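Molinate hydrolase (Gulosibacter molinativorax, PDB 4UB9) hydrolyses the thiocarbamate pesticide molinate as a zinc-binding member of the amidohydrolase family, probably by cleaving a carbon-nitrogen bond other than a peptide bond. Local coordinates at residues 122-125 with 126-129; 285-288 with 289-292; 333-336 with 337-340; 351-354 with 355-359; 395-398 with 399-402. All blocks are in the same frame, centred on the assembly; numbering follows the deposited sequence.

Interaction 1 (122-125 with 126-129); sequences YYKV and IEEA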
loop_
_atom_site.group_PDB
_atom_site.type_symbol
_atom_site.label_atom_id
_atom_site.label_comp_id
_atom_site.label_asym_id
_atom_site.label_seq_id
_atom_site.Cartn_x
_atom_site.Cartn_y
_atom_site.Cartn_z
ATOM N N TYR A 122 27.241 -10.946 10.143
ATOM C CA TYR A 122 27.309 -10.351 8.817
ATOM C C TYR A 122 28.684 -10.579 8.192
ATOM O O TYR A 122 28.766 -10.887 7.003
ATOM C CB TYR A 122 26.950 -8.867 8.857
ATOM C CG TYR A 122 25.532 -8.595 9.287
ATOM C CD1 TYR A 122 24.454 -9.223 8.674
ATOM C CD2 TYR A 122 25.267 -7.681 10.282
ATOM C CE1 TYR A 122 23.151 -8.959 9.059
ATOM C CE2 TYR A 122 23.985 -7.392 10.668
ATOM C CZ TYR A 122 22.920 -8.026 10.070
ATOM O OH TYR A 122 21.643 -7.735 10.489
ATOM N N TYR A 123 29.749 -10.512 8.996
ATOM C CA TYR A 123 31.091 -10.713 8.445
ATOM C C TYR A 123 31.236 -12.119 7.860
ATOM O O TYR A 123 31.939 -12.307 6.864
ATOM C CB TYR A 123 32.218 -10.431 9.445
ATOM C CG TYR A 123 32.408 -11.420 10.586
ATOM C CD1 TYR A 123 31.607 -11.354 11.712
ATOM C CD2 TYR A 123 33.361 -12.415 10.522
ATOM C CE1 TYR A 123 31.736 -12.271 12.741
ATOM C CE2 TYR A 123 33.542 -13.309 11.568
ATOM C CZ TYR A 123 32.723 -13.230 12.682
ATOM O OH TYR A 123 32.888 -14.084 13.754
ATOM N N LYS A 124 30.563 -13.094 8.459
ATOM C CA LYS A 124 30.609 -14.483 7.935
ATOM C C LYS A 124 29.801 -14.639 6.678
ATOM O O LYS A 124 30.148 -15.419 5.807
ATOM C CB LYS A 124 30.113 -15.465 8.965
ATOM C CG LYS A 124 31.109 -15.681 10.075
ATOM C CD LYS A 124 30.630 -16.684 11.106
ATOM C CE LYS A 124 31.725 -16.891 12.127
ATOM N NZ LYS A 124 31.178 -17.333 13.429
ATOM N N VAL A 125 28.703 -13.893 6.592
ATOM C CA VAL A 125 27.914 -13.880 5.370
ATOM C C VAL A 125 28.808 -13.378 4.225
ATOM O O VAL A 125 28.789 -13.890 3.100
ATOM C CB VAL A 125 26.700 -12.956 5.485
ATOM C CG1 VAL A 125 26.005 -12.759 4.137
ATOM C CG2 VAL A 125 25.741 -13.511 6.502
ATOM N N ILE A 126 29.569 -12.335 4.521
ATOM C CA ILE A 126 30.412 -11.710 3.525
ATOM C C ILE A 126 31.523 -12.687 3.108
ATOM O O ILE A 126 31.832 -12.839 1.935
ATOM C CB ILE A 126 30.988 -10.391 4.047
ATOM C CG1 ILE A 126 29.882 -9.342 4.081
ATOM C CG2 ILE A 126 32.124 -9.893 3.147
ATOM C CD1 ILE A 126 30.267 -8.057 4.775
ATOM N N GLU A 127 32.121 -13.355 4.087
ATOM C CA GLU A 127 33.163 -14.383 3.788
ATOM C C GLU A 127 32.603 -15.512 2.943
ATOM O O GLU A 127 33.184 -15.872 1.921
ATOM C CB GLU A 127 33.801 -14.925 5.048
ATOM C CG GLU A 127 34.670 -13.864 5.712
ATOM C CD GLU A 127 35.047 -14.175 7.157
ATOM O OE1 GLU A 127 34.716 -15.284 7.642
ATOM O OE2 GLU A 127 35.682 -13.299 7.803
ATOM N N GLU A 128 31.456 -16.022 3.332
ATOM C CA GLU A 128 30.753 -17.059 2.527
ATOM C C GLU A 128 30.574 -16.593 1.062
ATOM O O GLU A 128 30.831 -17.342 0.116
ATOM C CB GLU A 128 29.379 -17.391 3.115
ATOM C CG GLU A 128 28.553 -18.397 2.321
ATOM C CD GLU A 128 27.137 -18.611 2.852
ATOM O OE1 GLU A 128 26.570 -17.653 3.417
ATOM O OE2 GLU A 128 26.566 -19.723 2.711
ATOM N N ALA A 129 30.132 -15.339 0.879
ATOM C CA ALA A 129 29.900 -14.814 -0.474
ATOM C C ALA A 129 31.217 -14.689 -1.256
ATOM O O ALA A 129 31.273 -14.967 -2.459
ATOM C CB ALA A 129 29.207 -13.480 -0.423
HETATM O O HOH W 1 26.754 -15.121 1.830
#

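Interaction 2 (285-288 with 289-292); sequences SLEG and LNTA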
loop_
_atom_site.group_PDB
_atom_site.type_symbol
_atom_site.label_atom_id
_atom_site.label_comp_id
_atom_site.label_asym_id
_atom_site.label_seq_id
_atom_site.Cartn_x
_atom_site.Cartn_y
_atom_site.Cartn_z
ATOM N N SER A 285 21.564 8.511 -15.756
ATOM C CA SER A 285 21.073 9.414 -16.826
ATOM C C SER A 285 22.202 9.858 -17.710
ATOM O O SER A 285 23.370 9.739 -17.346
ATOM C CB SER A 285 20.450 10.705 -16.231
ATOM O OG SER A 285 21.429 11.440 -15.531
ATOM N N LEU A 286 21.860 10.389 -18.881
ATOM C CA LEU A 286 22.888 10.893 -19.832
ATOM C C LEU A 286 23.699 12.035 -19.218
ATOM O O LEU A 286 24.900 12.087 -19.322
ATOM C CB LEU A 286 22.240 11.401 -21.088
ATOM C CG LEU A 286 21.576 10.344 -21.967
ATOM C CD1 LEU A 286 20.925 10.976 -23.222
ATOM C CD2 LEU A 286 22.578 9.288 -22.368
ATOM N N GLU A 287 23.007 12.946 -18.555
ATOM C CA GLU A 287 23.674 14.068 -17.916
ATOM C C GLU A 287 24.513 13.625 -16.738
ATOM O O GLU A 287 25.579 14.175 -16.479
ATOM C CB GLU A 287 22.673 15.134 -17.489
ATOM C CG GLU A 287 22.268 16.030 -18.651
ATOM C CD GLU A 287 23.485 16.698 -19.330
ATOM O OE1 GLU A 287 24.248 17.493 -18.716
ATOM O OE2 GLU A 287 23.716 16.396 -20.498
ATOM N N GLY A 288 24.064 12.590 -16.070
ATOM C CA GLY A 288 24.857 12.012 -15.005
ATOM C C GLY A 288 26.141 11.419 -15.541
ATOM O O GLY A 288 27.221 11.601 -14.993
ATOM N N LEU A 289 26.010 10.687 -16.618
ATOM C CA LEU A 289 27.152 10.081 -17.259
ATOM C C LEU A 289 28.139 11.165 -17.692
ATOM O O LEU A 289 29.317 11.069 -17.455
ATOM C CB LEU A 289 26.699 9.276 -18.478
ATOM C CG LEU A 289 27.790 8.601 -19.316
ATOM C CD1 LEU A 289 28.692 7.686 -18.505
ATOM C CD2 LEU A 289 27.120 7.786 -20.420
ATOM N N ASN A 290 27.637 12.174 -18.345
ATOM C CA ASN A 290 28.502 13.250 -18.796
ATOM C C ASN A 290 29.240 13.874 -17.626
ATOM O O ASN A 290 30.422 14.143 -17.691
ATOM C CB ASN A 290 27.716 14.332 -19.526
ATOM C CG ASN A 290 28.623 15.443 -20.028
ATOM O OD1 ASN A 290 29.425 15.252 -20.938
ATOM N ND2 ASN A 290 28.497 16.625 -19.425
ATOM N N THR A 291 28.511 14.095 -16.545
ATOM C CA THR A 291 29.097 14.721 -15.340
ATOM C C THR A 291 30.202 13.867 -14.772
ATOM O O THR A 291 31.234 14.363 -14.327
ATOM C CB THR A 291 28.000 14.990 -14.303
ATOM O OG1 THR A 291 27.127 16.017 -14.804
ATOM C CG2 THR A 291 28.558 15.418 -12.993
ATOM N N ALA A 292 29.986 12.558 -14.794
ATOM C CA ALA A 292 30.995 11.639 -14.282
ATOM C C ALA A 292 32.280 11.679 -15.142
ATOM O O ALA A 292 33.414 11.623 -14.645
ATOM C CB ALA A 292 30.449 10.242 -14.231
#

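Interaction 3 (333-336 with 337-340); sequences IAQQ and AWMD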
loop_
_atom_site.group_PDB
_atom_site.type_symbol
_atom_site.label_atom_id
_atom_site.label_comp_id
_atom_site.label_asym_id
_atom_site.label_seq_id
_atom_site.Cartn_x
_atom_site.Cartn_y
_atom_site.Cartn_z
ATOM N N ILE A 333 20.354 -12.396 -24.116
ATOM C CA ILE A 333 19.134 -12.400 -24.957
ATOM C C ILE A 333 17.961 -13.111 -24.291
ATOM O O ILE A 333 16.854 -12.612 -24.261
ATOM C CB ILE A 333 19.434 -13.082 -26.310
ATOM C CG1 ILE A 333 20.319 -12.140 -27.150
ATOM C CG2 ILE A 333 18.143 -13.423 -27.061
ATOM C CD1 ILE A 333 21.088 -12.839 -28.257
ATOM N N ALA A 334 18.259 -14.275 -23.720
ATOM C CA ALA A 334 17.246 -15.126 -23.112
ATOM C C ALA A 334 16.685 -14.533 -21.819
ATOM O O ALA A 334 15.475 -14.468 -21.607
ATOM C CB ALA A 334 17.811 -16.497 -22.831
ATOM N N GLN A 335 17.587 -14.068 -20.958
ATOM C CA GLN A 335 17.182 -13.422 -19.692
ATOM C C GLN A 335 16.298 -12.210 -19.959
ATOM O O GLN A 335 15.231 -12.045 -19.372
ATOM C CB GLN A 335 18.412 -13.064 -18.854
ATOM C CG GLN A 335 18.121 -12.201 -17.649
ATOM C CD GLN A 335 17.228 -12.866 -16.599
ATOM O OE1 GLN A 335 17.244 -14.099 -16.376
ATOM N NE2 GLN A 335 16.474 -12.033 -15.905
ATOM N N GLN A 336 16.720 -11.392 -20.896
ATOM C CA GLN A 336 15.966 -10.179 -21.222
ATOM C C GLN A 336 14.643 -10.513 -21.830
ATOM O O GLN A 336 13.655 -9.792 -21.656
ATOM C CB GLN A 336 16.751 -9.261 -22.213
ATOM C CG GLN A 336 16.078 -7.889 -22.444
ATOM C CD GLN A 336 15.873 -7.028 -21.157
ATOM O OE1 GLN A 336 14.828 -6.390 -20.960
ATOM N NE2 GLN A 336 16.871 -7.009 -20.305
ATOM N N ALA A 337 14.644 -11.540 -22.662
ATOM C CA ALA A 337 13.372 -11.977 -23.275
ATOM C C ALA A 337 12.407 -12.480 -22.191
ATOM O O ALA A 337 11.200 -12.278 -22.283
ATOM C CB ALA A 337 13.619 -13.074 -24.293
ATOM N N TRP A 338 12.947 -13.166 -21.183
ATOM C CA TRP A 338 12.119 -13.585 -20.101
ATOM C C TRP A 338 11.504 -12.351 -19.376
ATOM O O TRP A 338 10.295 -12.264 -19.140
ATOM C CB TRP A 338 12.895 -14.477 -19.141
ATOM C CG TRP A 338 12.048 -14.716 -17.933
ATOM C CD1 TRP A 338 11.007 -15.575 -17.836
ATOM C CD2 TRP A 338 12.104 -14.000 -16.700
ATOM N NE1 TRP A 338 10.424 -15.458 -16.616
ATOM C CE2 TRP A 338 11.072 -14.491 -15.898
ATOM C CE3 TRP A 338 12.925 -12.992 -16.201
ATOM C CZ2 TRP A 338 10.831 -14.019 -14.610
ATOM C CZ3 TRP A 338 12.700 -12.522 -14.931
ATOM C CH2 TRP A 338 11.647 -13.030 -14.140
ATOM N N MET A 339 12.368 -11.401 -19.058
ATOM C CA MET A 339 11.978 -10.188 -18.372
ATOM C C MET A 339 10.919 -9.467 -19.119
ATOM O O MET A 339 9.894 -9.061 -18.546
ATOM C CB MET A 339 13.146 -9.230 -18.215
ATOM C CG MET A 339 14.026 -9.511 -17.050
ATOM S SD MET A 339 15.475 -8.434 -17.127
ATOM C CE MET A 339 16.054 -8.538 -15.450
ATOM N N ASP A 340 11.135 -9.315 -20.409
ATOM C CA ASP A 340 10.118 -8.641 -21.260
ATOM C C ASP A 340 8.795 -9.434 -21.300
ATOM O O ASP A 340 7.724 -8.868 -21.296
ATOM C CB ASP A 340 10.651 -8.377 -22.683
ATOM C CG ASP A 340 11.802 -7.363 -22.693
ATOM O OD1 ASP A 340 11.939 -6.563 -21.727
ATOM O OD2 ASP A 340 12.582 -7.318 -23.653
#

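Interaction 4 (351-354 with 355-359); sequences GRVH and HENDV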
loop_
_atom_site.group_PDB
_atom_site.type_symbol
_atom_site.label_atom_id
_atom_site.label_comp_id
_atom_site.label_asym_id
_atom_site.label_seq_id
_atom_site.Cartn_x
_atom_site.Cartn_y
_atom_site.Cartn_z
ATOM N N GLY A 351 17.662 -3.656 -20.667
ATOM C CA GLY A 351 16.970 -3.854 -21.903
ATOM C C GLY A 351 16.728 -2.608 -22.707
ATOM O O GLY A 351 17.148 -1.483 -22.345
ATOM N N ARG A 352 16.046 -2.831 -23.837
ATOM C CA ARG A 352 15.656 -1.784 -24.807
ATOM C C ARG A 352 16.872 -0.861 -25.128
ATOM O O ARG A 352 17.916 -1.337 -25.544
ATOM C CB ARG A 352 14.414 -0.980 -24.329
ATOM C CG ARG A 352 13.136 -1.770 -24.078
ATOM C CD ARG A 352 13.183 -2.453 -22.706
ATOM N NE ARG A 352 12.080 -3.382 -22.453
ATOM C CZ ARG A 352 11.125 -3.214 -21.528
ATOM N NH1 ARG A 352 11.123 -2.155 -20.723
ATOM N NH2 ARG A 352 10.163 -4.132 -21.396
ATOM N N VAL A 353 16.732 0.437 -24.868
ATOM C CA VAL A 353 17.761 1.416 -25.196
ATOM C C VAL A 353 19.072 1.180 -24.487
ATOM O O VAL A 353 20.130 1.453 -25.038
ATOM C CB VAL A 353 17.253 2.845 -24.929
ATOM C CG1 VAL A 353 18.368 3.860 -25.105
ATOM C CG2 VAL A 353 16.080 3.160 -25.871
ATOM N N HIS A 354 19.031 0.605 -23.297
ATOM C CA HIS A 354 20.286 0.323 -22.602
ATOM C C HIS A 354 21.049 -0.821 -23.220
ATOM O O HIS A 354 22.291 -0.909 -23.116
ATOM C CB HIS A 354 20.068 0.034 -21.125
ATOM C CG HIS A 354 19.452 1.173 -20.396
ATOM N ND1 HIS A 354 18.962 1.055 -19.118
ATOM C CD2 HIS A 354 19.144 2.430 -20.798
ATOM C CE1 HIS A 354 18.429 2.203 -18.744
ATOM N NE2 HIS A 354 18.518 3.047 -19.751
ATOM N N HIS A 355 20.300 -1.719 -23.834
ATOM C CA HIS A 355 20.897 -2.821 -24.589
ATOM C C HIS A 355 21.626 -2.222 -25.793
ATOM O O HIS A 355 22.770 -2.586 -26.064
ATOM C CB HIS A 355 19.812 -3.841 -25.018
ATOM C CG HIS A 355 20.207 -4.720 -26.162
ATOM N ND1 HIS A 355 20.965 -5.872 -25.998
ATOM C CD2 HIS A 355 19.984 -4.605 -27.486
ATOM C CE1 HIS A 355 21.184 -6.430 -27.174
ATOM N NE2 HIS A 355 20.601 -5.680 -28.092
ATOM N N GLU A 356 20.944 -1.352 -26.513
ATOM C CA GLU A 356 21.533 -0.668 -27.687
ATOM C C GLU A 356 22.735 0.179 -27.343
ATOM O O GLU A 356 23.665 0.291 -28.128
ATOM C CB GLU A 356 20.499 0.201 -28.373
ATOM C CG GLU A 356 19.437 -0.624 -29.099
ATOM C CD GLU A 356 18.112 0.123 -29.284
ATOM O OE1 GLU A 356 18.060 1.347 -29.080
ATOM O OE2 GLU A 356 17.106 -0.529 -29.631
ATOM N N ASN A 357 22.718 0.770 -26.158
ATOM C CA ASN A 357 23.891 1.503 -25.650
ATOM C C ASN A 357 25.054 0.554 -25.494
ATOM O O ASN A 357 26.158 0.851 -25.905
ATOM C CB ASN A 357 23.621 2.118 -24.280
ATOM C CG ASN A 357 22.696 3.338 -24.328
ATOM O OD1 ASN A 357 22.551 4.009 -25.351
ATOM N ND2 ASN A 357 22.134 3.669 -23.174
ATOM N N ASP A 358 24.776 -0.597 -24.889
ATOM C CA ASP A 358 25.805 -1.615 -24.673
ATOM C C ASP A 358 26.440 -1.985 -26.018
ATOM O O ASP A 358 27.660 -2.091 -26.146
ATOM C CB ASP A 358 25.226 -2.859 -23.996
ATOM C CG ASP A 358 24.961 -2.671 -22.498
ATOM O OD1 ASP A 358 25.552 -1.749 -21.888
ATOM O OD2 ASP A 358 24.169 -3.473 -21.924
ATOM N N VAL A 359 25.592 -2.193 -27.021
ATOM C CA VAL A 359 26.052 -2.611 -28.330
ATOM C C VAL A 359 26.984 -1.569 -28.948
ATOM O O VAL A 359 28.040 -1.904 -29.487
ATOM C CB VAL A 359 24.864 -2.845 -29.291
ATOM C CG1 VAL A 359 25.360 -2.990 -30.740
ATOM C CG2 VAL A 359 24.099 -4.094 -28.917
#

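Interaction 5 (395-398 with 399-402); sequences WTLG and EDHF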
loop_
_atom_site.group_PDB
_atom_site.type_symbol
_atom_site.label_atom_id
_atom_site.label_comp_id
_atom_site.label_asym_id
_atom_site.label_seq_id
_atom_site.Cartn_x
_atom_site.Cartn_y
_atom_site.Cartn_z
ATOM N N TRP A 395 22.430 -11.523 -11.521
ATOM C CA TRP A 395 22.756 -11.156 -10.115
ATOM C C TRP A 395 23.085 -12.328 -9.171
ATOM O O TRP A 395 23.232 -12.164 -7.968
ATOM C CB TRP A 395 21.610 -10.376 -9.539
ATOM C CG TRP A 395 21.263 -9.198 -10.393
ATOM C CD1 TRP A 395 22.074 -8.185 -10.725
ATOM C CD2 TRP A 395 20.025 -8.939 -11.024
ATOM N NE1 TRP A 395 21.420 -7.270 -11.510
ATOM C CE2 TRP A 395 20.159 -7.732 -11.732
ATOM C CE3 TRP A 395 18.809 -9.623 -11.093
ATOM C CZ2 TRP A 395 19.107 -7.152 -12.462
ATOM C CZ3 TRP A 395 17.756 -9.057 -11.860
ATOM C CH2 TRP A 395 17.918 -7.827 -12.508
ATOM N N THR A 396 23.330 -13.488 -9.771
ATOM C CA THR A 396 23.647 -14.697 -9.033
ATOM C C THR A 396 25.166 -14.866 -8.896
ATOM O O THR A 396 25.842 -15.293 -9.804
ATOM C CB THR A 396 23.034 -15.927 -9.710
ATOM O OG1 THR A 396 21.621 -15.732 -9.877
ATOM C CG2 THR A 396 23.278 -17.167 -8.882
ATOM N N LEU A 397 25.673 -14.451 -7.758
ATOM C CA LEU A 397 27.095 -14.450 -7.513
ATOM C C LEU A 397 27.687 -15.854 -7.726
ATOM O O LEU A 397 27.128 -16.823 -7.260
ATOM C CB LEU A 397 27.394 -14.007 -6.079
ATOM C CG LEU A 397 28.868 -13.786 -5.750
ATOM C CD1 LEU A 397 29.474 -12.669 -6.575
ATOM C CD2 LEU A 397 29.017 -13.490 -4.270
ATOM N N GLY A 398 28.841 -15.910 -8.376
ATOM C CA GLY A 398 29.559 -17.178 -8.601
ATOM C C GLY A 398 29.465 -17.624 -10.035
ATOM O O GLY A 398 30.271 -18.407 -10.484
ATOM N N GLU A 399 28.408 -17.183 -10.700
ATOM C CA GLU A 399 28.164 -17.414 -12.131
ATOM C C GLU A 399 27.864 -16.155 -12.945
ATOM O O GLU A 399 27.843 -16.198 -14.171
ATOM C CB GLU A 399 26.934 -18.296 -12.294
ATOM C CG GLU A 399 27.125 -19.699 -11.748
ATOM C CD GLU A 399 25.978 -20.634 -12.103
ATOM O OE1 GLU A 399 25.448 -20.570 -13.226
ATOM O OE2 GLU A 399 25.640 -21.463 -11.257
ATOM N N ASP A 400 27.635 -15.061 -12.240
ATOM C CA ASP A 400 27.307 -13.779 -12.829
ATOM C C ASP A 400 28.368 -13.275 -13.850
ATOM O O ASP A 400 28.020 -12.710 -14.868
ATOM C CB ASP A 400 27.169 -12.755 -11.727
ATOM C CG ASP A 400 28.451 -12.656 -10.835
ATOM O OD1 ASP A 400 28.934 -13.691 -10.297
ATOM O OD2 ASP A 400 28.977 -11.525 -10.677
ATOM N N HIS A 401 29.637 -13.503 -13.549
ATOM C CA HIS A 401 30.716 -13.155 -14.460
ATOM C C HIS A 401 30.680 -13.960 -15.782
ATOM O O HIS A 401 30.918 -13.388 -16.865
ATOM C CB HIS A 401 32.087 -13.214 -13.795
ATOM C CG HIS A 401 32.453 -14.553 -13.250
ATOM N ND1 HIS A 401 31.621 -15.289 -12.441
ATOM C CD2 HIS A 401 33.619 -15.237 -13.294
ATOM C CE1 HIS A 401 32.231 -16.398 -12.064
ATOM N NE2 HIS A 401 33.447 -16.392 -12.566
ATOM N N PHE A 402 30.393 -15.264 -15.698
ATOM C CA PHE A 402 30.241 -16.102 -16.900
ATOM C C PHE A 402 29.107 -15.594 -17.767
ATOM O O PHE A 402 29.239 -15.380 -18.946
ATOM C CB PHE A 402 29.958 -17.566 -16.568
ATOM C CG PHE A 402 30.993 -18.232 -15.682
ATOM C CD1 PHE A 402 32.355 -18.110 -15.917
ATOM C CD2 PHE A 402 30.584 -19.019 -14.603
ATOM C CE1 PHE A 402 33.283 -18.708 -15.075
ATOM C CE2 PHE A 402 31.520 -19.646 -13.783
ATOM C CZ PHE A 402 32.870 -19.476 -14.008
#

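Interaction 1 (122-125 with 126-129)
Glu127 meets Tyr123 one turn back along helix 122-135, on the tight, buried side of the contact. Glu127 OE2 lies 3.7 Å from Tyr123 CD2, at the edge of the ring and in the ring plane. The carboxylate is turned 79° against the ring, so the two groups do not stack. Glu127 sets CG opposite its own carbonyl carbon (chi1 -70°), which leads the chain back over the preceding turn. Glu127 CG therefore packs 3.3 Å from Tyr123 O, the same atom that accepts the bond from Glu127 N. Lys124 CG lies against one face of the Tyr123 ring. The packing is equally close at Ile126, where Ile126 CG1 sits 3.5 Å from Tyr122 O. A water is held beside Val125: it donates to Val125 O (2.7 Å) and to Glu128 OE1 (3.0 Å). Glu128 also accepts from Thr486 and from the backbone of Leu484 and Val485.

The looser side is at Lys124, the one partly exposed residue here. Lys124 CG stays 4.4 Å from Glu127 OE1, and Lys124 NZ forms a salt bridge with Asp496 of the second subunit. An alanine in place of Glu127 would remove the carboxylate, and would probably leave Arg157 without this charged mate and the Tyr123 edge without this neighbour.

The helix leads into strand 138-143, which runs parallel to strand 88-95. Tyr123 and Ile126 pack on helix 148-159, which also carries Arg157, the partner of Glu127. Tyr122 packs on helix 198-209, and Val125 on helix 111-118.

Interaction 2 (285-288 with 289-292)
Thr291 places OG1 beside its backbone N and opposite its carbonyl carbon (chi1 -68°), which turns the hydroxyl back onto Glu287 O. At the start of the helix, Ser285 has chi1 of 63°, and its OG reaches forward to Gly288 N. Glu287 O is gripped twice by the same residue. Thr291 OG1 and Thr291 N each donate to Glu287 O at 2.9 Å, from opposite faces of its carbonyl plane. The hydroxyl is thus satisfied within the helix, which should fix its rotation. Ser285 is the N-cap: Ser285 OG accepts from Gly288 N at 2.9 Å, a capping bond for the first turn. Gly288 suits this arrangement, because a CB there would clash with Ser285 OG. Leu289 CB packs 3.4 Å from Leu286 O. The polar end of Glu287 leaves the helix for a salt bridge with Arg263 of the third subunit. Asn290 OD1 bonds to Lys318.

Leu289 and Ala292 turn to Met300 of strand 299-301. The helix joins strands 279-282 and 299-301 as a right-handed beta-alpha-beta crossover, the repeating element of the TIM barrel. The zinc ligands His282 and His302 lie at the ends of these strands.

Interaction 3 (333-336 with 337-340)
Asp340 N bonds to Gln336 O at 2.9 Å near the end of helix 333-341. The other backbone bonds are of the same i to i+4 kind. Met339 N meets Gln335 O at 3.0 Å, and Trp338 N meets Ala334 O at 2.9 Å. This short helix follows strand 326-328 in the TIM-barrel fold of the amidohydrolase family. Thr332, just before it, bonds through OG1 to Gln335 N.

One salt bridge reaches beyond the helix. Asp340 OD1 pairs with Arg352, so the carboxylate has a charged partner there.

The remaining contacts are between side chains, or of side chains with the backbone. Asp340 sets CG beside its own N (chi1 -66°), which keeps the carboxylate near the Gln336 side chain. The amide and carboxylate planes are 59° apart, and Asp340 CG lies 3.2 Å from Gln336 O. The Gln335 and Trp338 side chains lie side by side and point the same way, with amide and ring planes 52° apart. Trp338 CB rests 3.4 Å from Gln335 O. Met339 CG touches Gln335 O at 3.6 Å, and its extended chain runs on to Trp395. Met339 crosses Gln336 at about a right angle. Ala337 CB, on an exposed part of the helix, sits 3.3 Å from Ile333 O.

Interaction 4 (351-354 with 355-359)
This is a local contact in the first turns of helix 353-363, where His354 and Asn357 lie side by side and point the same way. His354 CD2 is 4.0 Å from Asn357 ND2, and the ring and amide planes are only 18° apart. Both residues place CG opposite their carbonyl carbon (chi1 -61° in His354), which sends the two groups off the same flank of the helix. Each is held from outside the helix by two bonds. His354 ND1 bonds to Phe349 O, and His354 NE2 to Gln308 N. Asn357 ND2 bonds to Thr304 O, and Asn357 OD1 to Ile311 N. A leucine in place of Asn357 would lack these polar atoms, and would probably leave Thr304 O and Ile311 N without these mates. The His354 side chain lies about 8 Å from that of the zinc ligand His302.

The helix starts with Arg352 at the N-cap position. Arg352 O accepts from Glu356 N at 3.2 Å. His355 N makes weak bonds to both Gly351 O (3.5 Å) and Arg352 O (3.0 Å). Farther on, Asn357 N meets Val353 O at 2.9 Å. Asp358 N bonds to His354 O at 3.1 Å, and Asp358 OD1 bonds to Thr304. Val359 CG2 lies over one face of the His355 ring, toward its rim. The exposed side is looser: Val353 CG2 stays 4.2 Å from Glu356 OE1.

The helix precedes strand 368-370. Its buried flank faces the loop between strand 299-301 and helix 313-322.

Interaction 5 (395-398 with 399-402)
Residues 396-399 make a type II beta turn into helix 400-410, with Thr396 O taking weak bonds from Glu399 N (3.3 Å) and Asp400 N (3.0 Å). Gly398 has a positive phi of 107°. With these angles a side chain would collide with Leu397 O, so only glycine fits comfortably.

Asp400 bonds back to the turn. Its CG stands between its own N and carbonyl carbon (chi1 56°), which brings the carboxylate back to the Gly398 amide. Asp400 OD1 accepts from Gly398 N at 2.9 Å and is met almost head-on. Asp400 OD1 also packs 3.4 Å from Leu397 CA. The Leu397 side chain runs alongside, with CD1 3.9 Å from Asp400 OD1. The other oxygen, OD2, bonds to Thr372, so both ends of the carboxylate are used.

Gly398 O faces two rings. His401 CE1 comes to 3.2 Å from Gly398 O, with the ring edge toward this oxygen. Phe402 CE2 is 3.7 Å from Gly398 O. The rings also touch each other: His401 NE2 sits 3.4 Å above one face of Phe402, near the rim. NE2 itself bonds to Gly136 O. Glu399, at the N-cap position, extends outward to a salt bridge with Arg462.

Trp395 and Leu397 share backbone bonds with Gly375. The turn is thus tied to the segment after strand 368-370. It is a type II turn with glycine at its third position, running into the N terminus of a helix within a TIM-barrel fold.

The five contacts follow one another along the chain. Each is local, so none closes a long loop, and none nests in or crosses another. Interaction 1 lies on the early helix 122-135. Interaction 2 comes next, between strands 279-282 and 299-301, with its nearest atoms about 6 Å from interaction 4. Interactions 3 and 4 lie on helices 333-341 and 353-363, with the short helix 347-350 between. They meet through the salt bridge of Asp340 OD1 with Arg352 NH2 (3.0 Å). Interaction 5 opens helix 400-410. It ties distant parts together: Leu397 CD2 packs on Ala129 O of interaction 1, and Trp395 CH2 on Met339 CE of interaction 3.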